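Local coordinates for periplasmic binding protein (Veillonella parvula, PDB 4LJS) that probably captures a substrate, perhaps a metal chelate such as a siderophore or cobalamin, outside the cell membrane for delivery to an ABC transporter, at residues Leu104-Phe118 against Trp129-Leu143. Numbering follows the deposited sequence. Where two conformers were deposited one is given.
Sequences LMMKPDLLVGWKSTF and WQARLANVYIAESSL. With GOL (glycerol), chain B.
Leu111 lays its CD1 methyl over one face of the Trp129 indole, 3.7 Å from the centroid of the five-membered ring, while CD2 packs against CE2 and CZ2. With chi1 at -56°, CG of Leu111 sits beside its own backbone N, and both branches meet the ring. Pro108 CG, stiff and apolar, meets the benzo half at CZ3, and NE1 is satisfied by the carbonyl of Leu123. Cutting Trp129 back to an alanine is likely to leave a gap against Leu111 and Pro108 and the Leu123 carbonyl without this indole donor. Further along, the branched Val136 sets CG1 over the centre of the Phe118 ring, 3.5 Å from its centroid, and Ile138 CG1 lies against CD2 of the same phenyl ring.

These side chains fill one face of the parallel pair 110-113 and 135-138, joined through helix 126-130 as a beta-alpha-beta unit; 135-138 is an outermost strand of the four-stranded sheet. Five backbone bonds run from Asn135 N to Asp109 O through to Ala139 N to Gly113 O. Gly113 suits its place because a side chain there would collide with Thr117 OG1, which accepts a bond from Trp114 N.

The solvent side is where exposed Arg132 meets partly exposed Leu104. Arg132 bends at chi3 (64°), bringing its guanidinium over the Leu104 methyl; Arg132 NE lies 3.4 Å from Leu104 CD2 and donates its N-H to a water. The other end is more polar: small Ser142 places CB over the Trp114 ring, and its OG accepts from Lys115 N (3.0 Å) while donating to Ala139 O (2.7 Å). The long chain of Lys115 carries NZ to Leu143 O, 3.1 Å away and approached from above the carbonyl plane. Glycerol, probably from the crystallisation liquor, links Ser116 N to Ser142 O through its O3.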
ATOM      1  N   LEU A 104      11.957  16.788 -15.207  1.00 28.49           N
ATOM      2  CA  LEU A 104      12.743  18.017 -15.167  1.00 31.61           C
ATOM      3  C   LEU A 104      11.892  19.231 -15.573  1.00 34.32           C
ATOM      4  O   LEU A 104      11.932  20.267 -14.915  1.00 40.56           O
ATOM      5  CB  LEU A 104      13.990  17.905 -16.059  1.00 29.88           C
ATOM      6  CG  LEU A 104      15.165  17.102 -15.468  1.00 34.81           C
ATOM      7  CD1 LEU A 104      16.229  16.791 -16.523  1.00 27.69           C
ATOM      8  CD2 LEU A 104      15.786  17.831 -14.283  1.00 35.31           C
HETATM    9  N   MSE A 105      11.123  19.078 -16.648  0.51 32.49           N
HETATM   10  CA  MSE A 105      10.262  20.145 -17.160  0.51 38.55           C
HETATM   11  C   MSE A 105       9.230  20.596 -16.127  0.51 41.06           C
HETATM   12  O   MSE A 105       8.856  21.769 -16.082  0.51 44.17           O
HETATM   13  CB  MSE A 105       9.561  19.696 -18.454  0.51 35.90           C
HETATM   14  CG  MSE A 105       8.443  20.620 -18.950  0.51 39.29           C
HETATM   15 SE   MSE A 105       6.660  20.231 -18.217  0.51 61.74          SE
HETATM   16  CE  MSE A 105       6.454  18.404 -18.889  0.51 36.70           C
HETATM   17  N   MSE A 106       8.782  19.656 -15.300  1.00 37.55           N
HETATM   18  CA  MSE A 106       7.762  19.925 -14.294  1.00 41.32           C
HETATM   19  C   MSE A 106       8.302  20.717 -13.111  1.00 41.11           C
HETATM   20  O   MSE A 106       7.530  21.335 -12.378  1.00 35.07           O
HETATM   21  CB  MSE A 106       7.194  18.607 -13.771  1.00 41.75           C
HETATM   22  CG  MSE A 106       6.374  17.850 -14.773  1.00 42.89           C
HETATM   23 SE   MSE A 106       5.872  16.107 -14.079  0.56 38.24          SE
HETATM   24  CE  MSE A 106       5.335  15.319 -15.786  1.00 33.75           C
ATOM     25  N   LYS A 107       9.618  20.651 -12.913  1.00 41.40           N
ATOM     26  CA  LYS A 107      10.295  21.344 -11.816  1.00 42.95           C
ATOM     27  C   LYS A 107       9.679  21.034 -10.455  1.00 34.47           C
ATOM     28  O   LYS A 107       9.118  21.919  -9.803  1.00 40.26           O
ATOM     29  CB  LYS A 107      10.319  22.863 -12.059  1.00 47.74           C
ATOM     30  CG  LYS A 107      11.155  23.266 -13.256  1.00 58.35           C
ATOM     31  CD  LYS A 107      11.280  24.777 -13.388  1.00 60.88           C
ATOM     32  CE  LYS A 107      12.067  25.378 -12.235  1.00 61.16           C
ATOM     33  NZ  LYS A 107      12.551  26.745 -12.584  1.00 73.02           N
ATOM     34  N   PRO A 108       9.773  19.773 -10.023  1.00 43.94           N
ATOM     35  CA  PRO A 108       9.205  19.435  -8.718  1.00 45.06           C
ATOM     36  C   PRO A 108      10.072  20.005  -7.599  1.00 46.65           C
ATOM     37  O   PRO A 108      11.258  20.273  -7.814  1.00 40.90           O
ATOM     38  CB  PRO A 108       9.295  17.912  -8.698  1.00 36.47           C
ATOM     39  CG  PRO A 108      10.528  17.620  -9.515  1.00 38.15           C
ATOM     40  CD  PRO A 108      10.486  18.631 -10.631  1.00 39.36           C
ATOM     41  N   ASP A 109       9.488  20.195  -6.422  1.00 36.16           N
ATOM     42  CA  ASP A 109      10.288  20.517  -5.255  1.00 36.68           C
ATOM     43  C   ASP A 109      10.280  19.337  -4.272  1.00 40.34           C
ATOM     44  O   ASP A 109      11.036  19.310  -3.308  1.00 41.79           O
ATOM     45  CB  ASP A 109       9.870  21.863  -4.608  1.00 40.96           C
ATOM     46  CG  ASP A 109       8.414  21.896  -4.160  1.00 42.86           C
ATOM     47  OD1 ASP A 109       7.717  20.860  -4.246  1.00 44.09           O
ATOM     48  OD2 ASP A 109       7.971  22.974  -3.705  1.00 50.87           O
ATOM     49  N   LEU A 110       9.426  18.357  -4.541  1.00 39.70           N
ATOM     50  CA  LEU A 110       9.456  17.087  -3.824  1.00 32.12           C
ATOM     51  C   LEU A 110       9.083  15.963  -4.774  1.00 30.60           C
ATOM     52  O   LEU A 110       8.102  16.066  -5.521  1.00 28.55           O
ATOM     53  CB  LEU A 110       8.505  17.096  -2.617  1.00 30.72           C
ATOM     54  CG  LEU A 110       8.252  15.739  -1.937  1.00 30.68           C
ATOM     55  CD1 LEU A 110       9.512  15.140  -1.292  1.00 27.39           C
ATOM     56  CD2 LEU A 110       7.122  15.824  -0.915  1.00 31.48           C
ATOM     57  N   LEU A 111       9.882  14.902  -4.764  1.00 30.30           N
ATOM     58  CA  LEU A 111       9.531  13.683  -5.488  1.00 34.01           C
ATOM     59  C   LEU A 111       9.336  12.558  -4.479  1.00 33.11           C
ATOM     60  O   LEU A 111      10.188  12.336  -3.613  1.00 34.05           O
ATOM     61  CB  LEU A 111      10.596  13.302  -6.528  1.00 26.07           C
ATOM     62  CG  LEU A 111      10.942  14.374  -7.573  1.00 27.50           C
ATOM     63  CD1 LEU A 111      12.071  15.252  -7.073  1.00 21.22           C
ATOM     64  CD2 LEU A 111      11.291  13.751  -8.921  1.00 26.66           C
ATOM     65  N   VAL A 112       8.203  11.871  -4.580  1.00 32.42           N
ATOM     66  CA  VAL A 112       7.894  10.772  -3.673  1.00 29.87           C
ATOM     67  C   VAL A 112       7.751   9.485  -4.475  1.00 35.43           C
ATOM     68  O   VAL A 112       6.972   9.412  -5.430  1.00 35.03           O
ATOM     69  CB  VAL A 112       6.596  11.039  -2.895  1.00 31.55           C
ATOM     70  CG1 VAL A 112       6.318   9.897  -1.913  1.00 27.14           C
ATOM     71  CG2 VAL A 112       6.665  12.387  -2.174  1.00 29.44           C
ATOM     72  N   GLY A 113       8.515   8.468  -4.108  1.00 32.92           N
ATOM     73  CA  GLY A 113       8.437   7.217  -4.837  1.00 30.11           C
ATOM     74  C   GLY A 113       9.023   6.025  -4.114  1.00 31.15           C
ATOM     75  O   GLY A 113       9.048   5.967  -2.882  1.00 33.19           O
ATOM     76  N   TRP A 114       9.497   5.072  -4.906  1.00 30.14           N
ATOM     77  CA  TRP A 114      10.063   3.841  -4.400  1.00 33.95           C
ATOM     78  C   TRP A 114      11.575   3.831  -4.603  1.00 36.52           C
ATOM     79  O   TRP A 114      12.130   4.713  -5.270  1.00 31.53           O
ATOM     80  CB  TRP A 114       9.428   2.642  -5.109  1.00 29.68           C
ATOM     81  CG  TRP A 114       7.980   2.453  -4.792  1.00 32.87           C
ATOM     82  CD1 TRP A 114       7.181   3.302  -4.084  1.00 29.35           C
ATOM     83  CD2 TRP A 114       7.150   1.336  -5.164  1.00 35.66           C
ATOM     84  NE1 TRP A 114       5.910   2.789  -3.993  1.00 31.18           N
ATOM     85  CE2 TRP A 114       5.863   1.584  -4.644  1.00 32.47           C
ATOM     86  CE3 TRP A 114       7.375   0.150  -5.875  1.00 29.87           C
ATOM     87  CZ2 TRP A 114       4.799   0.693  -4.820  1.00 33.88           C
ATOM     88  CZ3 TRP A 114       6.319  -0.731  -6.053  1.00 37.45           C
ATOM     89  CH2 TRP A 114       5.045  -0.453  -5.526  1.00 40.81           C
ATOM     90  N   LYS A 115      12.233   2.831  -4.024  1.00 34.32           N
ATOM     91  CA  LYS A 115      13.680   2.664  -4.168  1.00 33.98           C
ATOM     92  C   LYS A 115      14.116   2.704  -5.635  1.00 38.81           C
ATOM     93  O   LYS A 115      15.086   3.377  -5.983  1.00 41.76           O
ATOM     94  CB  LYS A 115      14.129   1.350  -3.515  1.00 27.93           C
ATOM     95  CG  LYS A 115      15.536   0.866  -3.896  1.00 33.06           C
ATOM     96  CD  LYS A 115      15.807  -0.506  -3.277  1.00 47.41           C
ATOM     97  CE  LYS A 115      16.234  -1.533  -4.316  1.00 60.29           C
ATOM     98  NZ  LYS A 115      16.081  -2.934  -3.808  1.00 67.65           N
ATOM     99  N   SER A 116      13.383   1.998  -6.492  1.00 36.47           N
ATOM    100  CA  SER A 116      13.723   1.912  -7.913  1.00 41.17           C
ATOM    101  C   SER A 116      13.452   3.202  -8.692  1.00 36.37           C
ATOM    102  O   SER A 116      13.932   3.363  -9.809  1.00 35.64           O
ATOM    103  CB  SER A 116      12.956   0.763  -8.572  1.00 41.71           C
ATOM    104  OG  SER A 116      11.562   1.050  -8.582  1.00 47.85           O
ATOM    105  N   THR A 117      12.674   4.109  -8.118  1.00 34.64           N
ATOM    106  CA  THR A 117      12.325   5.342  -8.821  1.00 33.61           C
ATOM    107  C   THR A 117      13.525   6.279  -8.982  1.00 37.45           C
ATOM    108  O   THR A 117      13.619   7.026  -9.958  1.00 38.77           O
ATOM    109  CB  THR A 117      11.209   6.121  -8.089  1.00 31.84           C
ATOM    110  OG1 THR A 117      10.133   5.239  -7.755  1.00 32.37           O
ATOM    111  CG2 THR A 117      10.679   7.256  -8.957  1.00 27.75           C
ATOM    112  N   PHE A 118      14.446   6.233  -8.025  1.00 35.25           N
ATOM    113  CA  PHE A 118      15.465   7.272  -7.917  1.00 29.29           C
ATOM    114  C   PHE A 118      16.887   6.793  -8.189  1.00 35.01           C
ATOM    115  O   PHE A 118      17.778   6.904  -7.351  1.00 37.31           O
ATOM    116  CB  PHE A 118      15.337   7.963  -6.561  1.00 29.23           C
ATOM    117  CG  PHE A 118      13.969   8.538  -6.326  1.00 31.62           C
ATOM    118  CD1 PHE A 118      13.537   9.645  -7.053  1.00 29.52           C
ATOM    119  CD2 PHE A 118      13.100   7.955  -5.416  1.00 31.54           C
ATOM    120  CE1 PHE A 118      12.271  10.169  -6.859  1.00 23.67           C
ATOM    121  CE2 PHE A 118      11.828   8.477  -5.217  1.00 32.52           C
ATOM    122  CZ  PHE A 118      11.417   9.591  -5.936  1.00 26.30           C
ATOM    123  N   TRP A 129      18.669  15.694  -7.175  1.00 41.25           N
ATOM    124  CA  TRP A 129      17.564  16.615  -6.942  1.00 39.73           C
ATOM    125  C   TRP A 129      17.879  17.669  -5.891  1.00 43.52           C
ATOM    126  O   TRP A 129      17.378  18.791  -5.963  1.00 47.02           O
ATOM    127  CB  TRP A 129      16.296  15.839  -6.573  1.00 36.14           C
ATOM    128  CG  TRP A 129      15.738  15.129  -7.759  1.00 34.00           C
ATOM    129  CD1 TRP A 129      15.735  13.783  -7.986  1.00 23.94           C
ATOM    130  CD2 TRP A 129      15.137  15.736  -8.911  1.00 34.70           C
ATOM    131  NE1 TRP A 129      15.160  13.512  -9.207  1.00 29.61           N
ATOM    132  CE2 TRP A 129      14.780  14.693  -9.794  1.00 28.49           C
ATOM    133  CE3 TRP A 129      14.858  17.060  -9.279  1.00 31.48           C
ATOM    134  CZ2 TRP A 129      14.160  14.929 -11.022  1.00 25.97           C
ATOM    135  CZ3 TRP A 129      14.242  17.300 -10.500  1.00 25.51           C
ATOM    136  CH2 TRP A 129      13.895  16.235 -11.358  1.00 28.79           C
ATOM    137  N   GLN A 130      18.711  17.310  -4.920  1.00 41.14           N
ATOM    138  CA  GLN A 130      19.088  18.257  -3.882  1.00 48.68           C
ATOM    139  C   GLN A 130      19.920  19.392  -4.475  1.00 52.54           C
ATOM    140  O   GLN A 130      19.926  20.510  -3.963  1.00 51.88           O
ATOM    141  CB  GLN A 130      19.812  17.553  -2.730  1.00 46.87           C
ATOM    142  CG  GLN A 130      18.849  16.817  -1.793  1.00 59.71           C
ATOM    143  CD  GLN A 130      19.538  15.819  -0.877  1.00 71.37           C
ATOM    144  OE1 GLN A 130      20.744  15.599  -0.976  1.00 77.29           O
ATOM    145  NE2 GLN A 130      18.769  15.209   0.019  1.00 73.06           N
ATOM    146  N   ALA A 131      20.601  19.105  -5.578  1.00 46.56           N
ATOM    147  CA  ALA A 131      21.372  20.131  -6.262  1.00 51.81           C
ATOM    148  C   ALA A 131      20.432  21.044  -7.051  1.00 52.39           C
ATOM    149  O   ALA A 131      20.805  22.150  -7.439  1.00 53.40           O
ATOM    150  CB  ALA A 131      22.396  19.493  -7.181  1.00 53.53           C
ATOM    151  N   ARG A 132      19.213  20.566  -7.288  1.00 45.12           N
ATOM    152  CA  ARG A 132      18.199  21.353  -7.978  1.00 39.92           C
ATOM    153  C   ARG A 132      17.212  21.948  -6.976  1.00 44.69           C
ATOM    154  O   ARG A 132      16.125  22.377  -7.350  1.00 49.33           O
ATOM    155  CB  ARG A 132      17.469  20.489  -9.013  1.00 36.75           C
ATOM    156  CG  ARG A 132      18.416  19.796  -9.989  1.00 36.14           C
ATOM    157  CD  ARG A 132      17.686  19.103 -11.144  1.00 39.42           C
ATOM    158  NE  ARG A 132      16.951  20.022 -12.024  1.00 34.98           N
ATOM    159  CZ  ARG A 132      17.515  20.847 -12.906  1.00 36.00           C
ATOM    160  NH1 ARG A 132      18.838  20.901 -13.029  1.00 35.47           N
ATOM    161  NH2 ARG A 132      16.756  21.637 -13.667  1.00 32.81           N
ATOM    162  N   LEU A 133      17.611  21.971  -5.706  1.00 43.50           N
ATOM    163  CA  LEU A 133      16.772  22.468  -4.609  1.00 47.38           C
ATOM    164  C   LEU A 133      15.423  21.755  -4.461  1.00 47.95           C
ATOM    165  O   LEU A 133      14.409  22.375  -4.136  1.00 51.80           O
ATOM    166  CB  LEU A 133      16.577  23.981  -4.707  1.00 52.31           C
ATOM    167  CG  LEU A 133      17.862  24.766  -4.440  1.00 56.45           C
ATOM    168  CD1 LEU A 133      17.581  26.238  -4.460  1.00 48.75           C
ATOM    169  CD2 LEU A 133      18.463  24.351  -3.103  1.00 65.12           C
ATOM    170  N   ALA A 134      15.424  20.448  -4.696  1.00 38.22           N
ATOM    171  CA  ALA A 134      14.246  19.631  -4.462  1.00 40.84           C
ATOM    172  C   ALA A 134      14.594  18.534  -3.473  1.00 46.89           C
ATOM    173  O   ALA A 134      15.768  18.221  -3.254  1.00 50.80           O
ATOM    174  CB  ALA A 134      13.741  19.024  -5.758  1.00 32.71           C
ATOM    175  N   ASN A 135      13.564  17.956  -2.872  1.00 43.61           N
ATOM    176  CA  ASN A 135      13.741  16.835  -1.965  1.00 40.34           C
ATOM    177  C   ASN A 135      13.189  15.543  -2.542  1.00 37.73           C
ATOM    178  O   ASN A 135      12.363  15.560  -3.462  1.00 39.83           O
ATOM    179  CB  ASN A 135      13.085  17.144  -0.624  1.00 34.06           C
ATOM    180  CG  ASN A 135      13.897  18.114   0.185  1.00 46.15           C
ATOM    181  OD1 ASN A 135      15.082  17.882   0.423  1.00 47.84           O
ATOM    182  ND2 ASN A 135      13.286  19.224   0.584  1.00 52.23           N
ATOM    183  N   VAL A 136      13.658  14.425  -2.000  1.00 32.87           N
ATOM    184  CA  VAL A 136      13.188  13.100  -2.405  1.00 32.63           C
ATOM    185  C   VAL A 136      12.775  12.319  -1.155  1.00 34.10           C
ATOM    186  O   VAL A 136      13.484  12.328  -0.150  1.00 31.56           O
ATOM    187  CB  VAL A 136      14.289  12.324  -3.157  1.00 33.01           C
ATOM    188  CG1 VAL A 136      13.874  10.868  -3.406  1.00 31.13           C
ATOM    189  CG2 VAL A 136      14.638  13.029  -4.468  1.00 30.91           C
ATOM    190  N   TYR A 137      11.609  11.685  -1.208  1.00 35.30           N
ATOM    191  CA  TYR A 137      11.193  10.787  -0.143  1.00 42.04           C
ATOM    192  C   TYR A 137      10.885   9.416  -0.725  1.00 35.52           C
ATOM    193  O   TYR A 137      10.151   9.300  -1.705  1.00 33.37           O
ATOM    194  CB  TYR A 137       9.984  11.328   0.629  1.00 38.64           C
ATOM    195  CG  TYR A 137       9.583  10.412   1.760  1.00 31.36           C
ATOM    196  CD1 TYR A 137      10.320  10.380   2.939  1.00 32.95           C
ATOM    197  CD2 TYR A 137       8.490   9.559   1.645  1.00 32.61           C
ATOM    198  CE1 TYR A 137       9.976   9.535   3.982  1.00 33.68           C
ATOM    199  CE2 TYR A 137       8.134   8.701   2.692  1.00 39.53           C
ATOM    200  CZ  TYR A 137       8.884   8.696   3.855  1.00 39.68           C
ATOM    201  OH  TYR A 137       8.553   7.854   4.900  1.00 42.29           O
ATOM    202  N   ILE A 138      11.456   8.388  -0.106  1.00 27.82           N
ATOM    203  CA  ILE A 138      11.370   7.020  -0.605  1.00 31.77           C
ATOM    204  C   ILE A 138      10.620   6.119   0.387  1.00 31.31           C
ATOM    205  O   ILE A 138      10.912   6.131   1.584  1.00 31.93           O
ATOM    206  CB  ILE A 138      12.794   6.477  -0.865  1.00 35.83           C
ATOM    207  CG1 ILE A 138      13.433   7.257  -2.018  1.00 38.97           C
ATOM    208  CG2 ILE A 138      12.775   4.978  -1.163  1.00 35.32           C
ATOM    209  CD1 ILE A 138      14.916   6.997  -2.200  1.00 37.27           C
ATOM    210  N   ALA A 139       9.645   5.355  -0.103  1.00 31.50           N
ATOM    211  CA  ALA A 139       8.916   4.414   0.755  1.00 31.33           C
ATOM    212  C   ALA A 139       9.848   3.335   1.303  1.00 33.80           C
ATOM    213  O   ALA A 139      10.450   2.578   0.538  1.00 32.55           O
ATOM    214  CB  ALA A 139       7.782   3.770  -0.006  1.00 29.61           C
ATOM    215  N   GLU A 140       9.959   3.254   2.624  1.00 32.84           N
ATOM    216  CA  GLU A 140      10.800   2.231   3.239  1.00 34.60           C
ATOM    217  C   GLU A 140      10.368   0.802   2.873  1.00 28.41           C
ATOM    218  O   GLU A 140      11.201  -0.091   2.750  1.00 38.09           O
ATOM    219  CB  GLU A 140      10.844   2.397   4.762  1.00 33.98           C
ATOM    220  CG  GLU A 140      11.802   1.436   5.429  1.00 41.27           C
ATOM    221  CD  GLU A 140      11.707   1.459   6.943  1.00 50.66           C
ATOM    222  OE1 GLU A 140      10.838   2.184   7.479  1.00 46.86           O
ATOM    223  OE2 GLU A 140      12.505   0.744   7.591  1.00 53.58           O
ATOM    224  N   SER A 141       9.072   0.586   2.683  1.00 25.52           N
ATOM    225  CA  SER A 141       8.589  -0.757   2.357  1.00 33.65           C
ATOM    226  C   SER A 141       8.876  -1.174   0.913  1.00 34.19           C
ATOM    227  O   SER A 141       8.552  -2.297   0.510  1.00 37.65           O
ATOM    228  CB  SER A 141       7.097  -0.875   2.638  1.00 40.42           C
ATOM    229  OG  SER A 141       6.357  -0.068   1.742  1.00 41.45           O
ATOM    230  N   SER A 142       9.483  -0.279   0.133  1.00 28.58           N
ATOM    231  CA  SER A 142       9.886  -0.612  -1.230  1.00 30.87           C
ATOM    232  C   SER A 142      11.368  -1.021  -1.353  1.00 38.17           C
ATOM    233  O   SER A 142      11.859  -1.245  -2.460  1.00 41.88           O
ATOM    234  CB  SER A 142       9.604   0.565  -2.163  1.00 30.04           C
ATOM    235  OG  SER A 142      10.528   1.617  -1.941  1.00 30.46           O
ATOM    236  N   LEU A 143      12.072  -1.126  -0.228  1.00 34.91           N
ATOM    237  CA  LEU A 143      13.528  -1.323  -0.260  1.00 41.36           C
ATOM    238  C   LEU A 143      13.965  -2.747  -0.599  1.00 41.79           C
ATOM    239  O   LEU A 143      15.140  -2.990  -0.879  1.00 43.68           O
ATOM    240  CB  LEU A 143      14.175  -0.890   1.064  1.00 39.44           C
ATOM    241  CG  LEU A 143      14.059   0.591   1.430  1.00 38.10           C
ATOM    242  CD1 LEU A 143      14.619   0.833   2.828  1.00 35.90           C
ATOM    243  CD2 LEU A 143      14.761   1.459   0.404  1.00 34.94           C
TER
HETATM  244  C1  GOL B 401      10.523  -3.066  -6.484  1.00 65.14           C
HETATM  245  O1  GOL B 401      11.737  -3.782  -6.523  1.00 68.74           O
HETATM  246  C2  GOL B 401      10.777  -1.649  -6.988  1.00 64.18           C
HETATM  247  O2  GOL B 401       9.891  -1.338  -8.045  1.00 54.23           O
HETATM  248  C3  GOL B 401      10.615  -0.642  -5.850  1.00 63.33           C
HETATM  249  O3  GOL B 401      11.849  -0.262  -5.284  1.00 49.48           O
HETATM  250  O   HOH W   1      14.256  20.507 -12.397  1.00 42.98           O